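Local atomic coordinates of cell death abnormality protein 2 (Caenorhabditis elegans, PDB entry 3QWX), a protein that serves as a Crk-family SH2/SH3 signalling adaptor that binds ced-5, forms a ternary complex with ced-5 and ced-12, and is required for cell-corpse engulfment and cell migration. Residues Lys26-Glu30 with Pro31-Ile35; Ser88-Asp91 with Ile92-Leu96. One frame throughout, in Å; residues are numbered along the deposited sequence.

Contact 1. Residues Lys26-Glu30 with Pro31-Ile35; sequences KLLGE and PQVSI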
loop_
_atom_site.group_PDB
_atom_site.type_symbol
_atom_site.label_atom_id
_atom_site.label_comp_id
_atom_site.label_asym_id
_atom_site.label_seq_id
_atom_site.Cartn_x
_atom_site.Cartn_y
_atom_site.Cartn_z
ATOM N N LYS A 26 -11.364 8.819 1.052
ATOM C CA LYS A 26 -12.591 8.189 1.512
ATOM C C LYS A 26 -12.297 7.013 2.447
ATOM O O LYS A 26 -12.844 6.944 3.539
ATOM C CB LYS A 26 -13.426 7.717 0.319
ATOM C CG LYS A 26 -14.751 7.071 0.706
ATOM C CD LYS A 26 -15.274 6.175 -0.415
ATOM C CE LYS A 26 -16.492 5.372 0.029
ATOM N NZ LYS A 26 -17.190 4.709 -1.123
ATOM N N LEU A 27 -11.440 6.086 2.018
ATOM C CA LEU A 27 -11.140 4.909 2.836
ATOM C C LEU A 27 -10.531 5.285 4.194
ATOM O O LEU A 27 -10.964 4.795 5.237
ATOM C CB LEU A 27 -10.221 3.940 2.081
ATOM C CG LEU A 27 -10.811 3.301 0.821
ATOM C CD1 LEU A 27 -9.813 2.340 0.169
ATOM C CD2 LEU A 27 -12.132 2.587 1.128
ATOM N N LEU A 28 -9.527 6.158 4.180
ATOM C CA LEU A 28 -8.848 6.539 5.414
ATOM C C LEU A 28 -9.683 7.491 6.274
ATOM O O LEU A 28 -9.430 7.638 7.475
ATOM C CB LEU A 28 -7.448 7.101 5.124
ATOM C CG LEU A 28 -6.391 6.020 4.837
ATOM C CD1 LEU A 28 -5.108 6.626 4.327
ATOM C CD2 LEU A 28 -6.090 5.176 6.077
ATOM N N GLY A 29 -10.695 8.108 5.664
ATOM C CA GLY A 29 -11.590 9.000 6.377
ATOM C C GLY A 29 -12.776 8.327 7.060
ATOM O O GLY A 29 -13.518 8.978 7.804
ATOM N N GLU A 30 -12.957 7.029 6.815
ATOM C CA GLU A 30 -14.068 6.288 7.413
ATOM C C GLU A 30 -13.984 6.313 8.949
ATOM O O GLU A 30 -12.890 6.341 9.517
ATOM C CB GLU A 30 -14.147 4.861 6.831
ATOM C CG GLU A 30 -14.541 4.866 5.347
ATOM C CD GLU A 30 -14.777 3.485 4.762
ATOM O OE1 GLU A 30 -14.274 2.485 5.314
ATOM O OE2 GLU A 30 -15.472 3.408 3.731
ATOM N N PRO A 31 -15.145 6.341 9.627
ATOM C CA PRO A 31 -15.196 6.600 11.080
ATOM C C PRO A 31 -14.415 5.598 11.917
ATOM O O PRO A 31 -13.873 5.978 12.954
ATOM C CB PRO A 31 -16.693 6.502 11.409
ATOM C CG PRO A 31 -17.381 6.795 10.122
ATOM C CD PRO A 31 -16.488 6.250 9.033
ATOM N N GLN A 32 -14.358 4.341 11.487
ATOM C CA GLN A 32 -13.705 3.298 12.290
ATOM C C GLN A 32 -12.171 3.239 12.120
ATOM O O GLN A 32 -11.481 2.478 12.803
ATOM C CB GLN A 32 -14.326 1.930 11.981
ATOM C CG GLN A 32 -13.843 1.277 10.686
ATOM C CD GLN A 32 -14.334 1.973 9.421
ATOM O OE1 GLN A 32 -15.230 2.806 9.462
ATOM N NE2 GLN A 32 -13.729 1.633 8.290
ATOM N N VAL A 33 -11.645 4.027 11.189
ATOM C CA VAL A 33 -10.201 4.065 10.941
ATOM C C VAL A 33 -9.480 4.854 12.037
ATOM O O VAL A 33 -9.819 6.008 12.306
ATOM C CB VAL A 33 -9.882 4.686 9.559
ATOM C CG1 VAL A 33 -8.367 4.857 9.375
ATOM C CG2 VAL A 33 -10.475 3.839 8.451
ATOM N N SER A 34 -8.484 4.231 12.665
ATOM C CA SER A 34 -7.791 4.861 13.791
ATOM C C SER A 34 -6.727 5.846 13.326
ATOM O O SER A 34 -6.158 5.705 12.245
ATOM C CB SER A 34 -7.175 3.805 14.707
ATOM O OG SER A 34 -6.328 2.939 13.978
ATOM N N ILE A 35 -6.478 6.865 14.135
ATOM C CA ILE A 35 -5.446 7.828 13.793
ATOM C C ILE A 35 -4.104 7.107 13.673
ATOM O O ILE A 35 -3.803 6.212 14.452
ATOM C CB ILE A 35 -5.403 8.981 14.816
ATOM C CG1 ILE A 35 -6.663 9.848 14.675
ATOM C CG2 ILE A 35 -4.161 9.835 14.605
ATOM C CD1 ILE A 35 -6.854 10.855 15.837
#
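Glu-30 meets Val-33 and Gln-32 at the tight bend by which the chain leaves helix 21-29 of the SH2 domain. Glu-30 to Val-33 form a type I beta turn, closed by the bond from Val-33 N to Glu-30 O, 3.1 Å long.

The side chain of Val-33 turns back toward the helix end and spreads its two methyls over different partners. CG2 lies 3.4 Å from Leu-27 O, while CG1 approaches Leu-28 O at 3.5 Å and the Leu-28 methyl CD2 at 4.0 Å. With CG1 anti to the backbone N (chi1 174°), both branches face carbonyl oxygens of the last helical turn. Leu-28 itself continues inward onto Thr-52 and Leu-39 of the sheet.

The side chains of Glu-30 and Gln-32 run side by side, pointing the same way. Gln-32 NE2 donates to Glu-30 OE1 over 3.1 Å, nearly straight at 163°, reaching the anti side of the carboxylate. A bend at chi2 (-70°) folds the amide back, bringing Gln-32 OE1 to 3.5 Å from Glu-30 CB.

Arg-54 NH1 donates to both Leu-28 O and Glu-30 O, so one guanidinium ties the helix end to the turn. Its positive charge would probably polarise those carbonyls, including the one that also accepts the turn-closing bond.

Contact 2. Residues Ser88-Asp91 with Ile92-Leu96; sequences SFPD and IPALL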
loop_
_atom_site.group_PDB
_atom_site.type_symbol
_atom_site.label_atom_id
_atom_site.label_comp_id
_atom_site.label_asym_id
_atom_site.label_seq_id
_atom_site.Cartn_x
_atom_site.Cartn_y
_atom_site.Cartn_z
ATOM N N SER A 88 14.684 15.483 3.644
ATOM C CA SER A 88 15.260 14.491 2.748
ATOM C C SER A 88 15.596 13.220 3.495
ATOM O O SER A 88 15.979 13.262 4.667
ATOM C CB SER A 88 16.508 15.056 2.064
ATOM O OG SER A 88 16.200 16.276 1.406
ATOM N N PHE A 89 15.427 12.092 2.809
ATOM C CA PHE A 89 15.740 10.780 3.353
ATOM C C PHE A 89 16.480 9.948 2.326
ATOM O O PHE A 89 16.280 10.127 1.130
ATOM C CB PHE A 89 14.457 10.081 3.830
ATOM C CG PHE A 89 13.755 10.833 4.916
ATOM C CD1 PHE A 89 12.736 11.726 4.613
ATOM C CD2 PHE A 89 14.164 10.705 6.234
ATOM C CE1 PHE A 89 12.110 12.458 5.621
ATOM C CE2 PHE A 89 13.542 11.427 7.249
ATOM C CZ PHE A 89 12.508 12.301 6.940
ATOM N N PRO A 90 17.358 9.039 2.790
ATOM C CA PRO A 90 18.149 8.234 1.852
ATOM C C PRO A 90 17.262 7.347 0.987
ATOM O O PRO A 90 17.570 7.115 -0.183
ATOM C CB PRO A 90 19.014 7.374 2.775
ATOM C CG PRO A 90 19.140 8.178 4.020
ATOM C CD PRO A 90 17.803 8.859 4.182
ATOM N N ASP A 91 16.166 6.870 1.572
ATOM C CA ASP A 91 15.232 5.991 0.876
ATOM C C ASP A 91 13.833 6.070 1.510
ATOM O O ASP A 91 13.626 6.772 2.506
ATOM C CB ASP A 91 15.765 4.540 0.836
ATOM C CG ASP A 91 16.148 3.985 2.237
ATOM O OD1 ASP A 91 15.534 4.359 3.262
ATOM O OD2 ASP A 91 17.065 3.139 2.311
ATOM N N ILE A 92 12.877 5.365 0.915
ATOM C CA ILE A 92 11.513 5.343 1.421
ATOM C C ILE A 92 11.395 4.632 2.787
ATOM O O ILE A 92 10.624 5.057 3.641
ATOM C CB ILE A 92 10.521 4.748 0.364
ATOM C CG1 ILE A 92 10.386 5.700 -0.835
ATOM C CG2 ILE A 92 9.158 4.478 0.987
ATOM C CD1 ILE A 92 9.679 5.096 -2.057
ATOM N N PRO A 93 12.149 3.540 3.003
ATOM C CA PRO A 93 12.013 2.966 4.349
ATOM C C PRO A 93 12.510 3.914 5.442
ATOM O O PRO A 93 11.904 3.988 6.523
ATOM C CB PRO A 93 12.856 1.687 4.267
ATOM C CG PRO A 93 12.773 1.304 2.772
ATOM C CD PRO A 93 12.884 2.645 2.089
ATOM N N ALA A 94 13.589 4.638 5.160
ATOM C CA ALA A 94 14.122 5.603 6.106
ATOM C C ALA A 94 13.082 6.686 6.394
ATOM O O ALA A 94 12.887 7.078 7.543
ATOM C CB ALA A 94 15.413 6.217 5.579
ATOM N N LEU A 95 12.401 7.149 5.345
ATOM C CA LEU A 95 11.344 8.146 5.478
ATOM C C LEU A 95 10.218 7.622 6.355
ATOM O O LEU A 95 9.760 8.311 7.254
ATOM C CB LEU A 95 10.794 8.539 4.097
ATOM C CG LEU A 95 9.641 9.552 3.968
ATOM C CD1 LEU A 95 9.626 10.198 2.590
ATOM C CD2 LEU A 95 8.284 8.920 4.287
ATOM N N LEU A 96 9.757 6.406 6.073
ATOM C CA LEU A 96 8.636 5.807 6.800
ATOM C C LEU A 96 8.993 5.540 8.256
ATOM O O LEU A 96 8.197 5.808 9.147
ATOM C CB LEU A 96 8.198 4.487 6.145
ATOM C CG LEU A 96 7.607 4.564 4.726
ATOM C CD1 LEU A 96 7.332 3.175 4.204
ATOM C CD2 LEU A 96 6.343 5.414 4.697
#
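Asp-91 caps the N-terminus of helix 92-98, the second helix of the SH2 fold, two residues after strand 87-89 ends; its side chain reaches forward to Ala-94.

Two hydrogen bonds grip the first turn. Asp-91 OD1 accepts from Ala-94 N at 2.7 Å, the donor lying nearly along the carboxylate C-O axis; the same OD1 also lies 3.4 Å from Pro-93 CD. The torsion behind this is chi1 of 53°, which sets CG between the backbone N and the carbonyl carbon and folds the carboxylate over the helix start. The backbone oxygen joins in: Leu-95 N donates to Asp-91 O at 3.1 Å. At the helix start the carboxylate would probably be favoured as an anion by the helix dipole.

Apolar contacts close the angle between strand and helix. Leu-95 crosses Phe-89 at about a right angle, its CB 3.8 Å from Phe-89 CD1, and also packs on Val-82 and Ile-84 of the adjoining strand. Pro-90 CD lies 3.8 Å from Ala-94 CB.

The aromatic ring supplies the third kind of interaction. Phe-89 also meets the ring of His-98 further along the helix, the planes inclined at about 50°. Across the contact one face receives a CH-pi approach from the helix backbone, offset toward the rim: Leu-95 CA stands 3.9 Å from the ring centroid, 20° off the normal.

Contacts 1 and 2 belong to the same SH2 domain, and contact 1 is complete before contact 2 begins: residues 26-35 mark the exit from helix 21-29, residues 88-96 the entry into helix 92-98. Their centres are 25 Å apart and their nearest atoms about 12 Å, so they do not touch. Most strands of the mixed sheet lie between them in sequence: contact 1 leads into strand 37-42, and contact 2 takes in the end of strand 87-89 and the start of helix 92-98. They lie at the junctions between the domain's two helices and its sheet strands, one at a C-terminal end and the other at an N-terminal end. The SH3 domain comes later in the chain, and neither contact includes any of its residues.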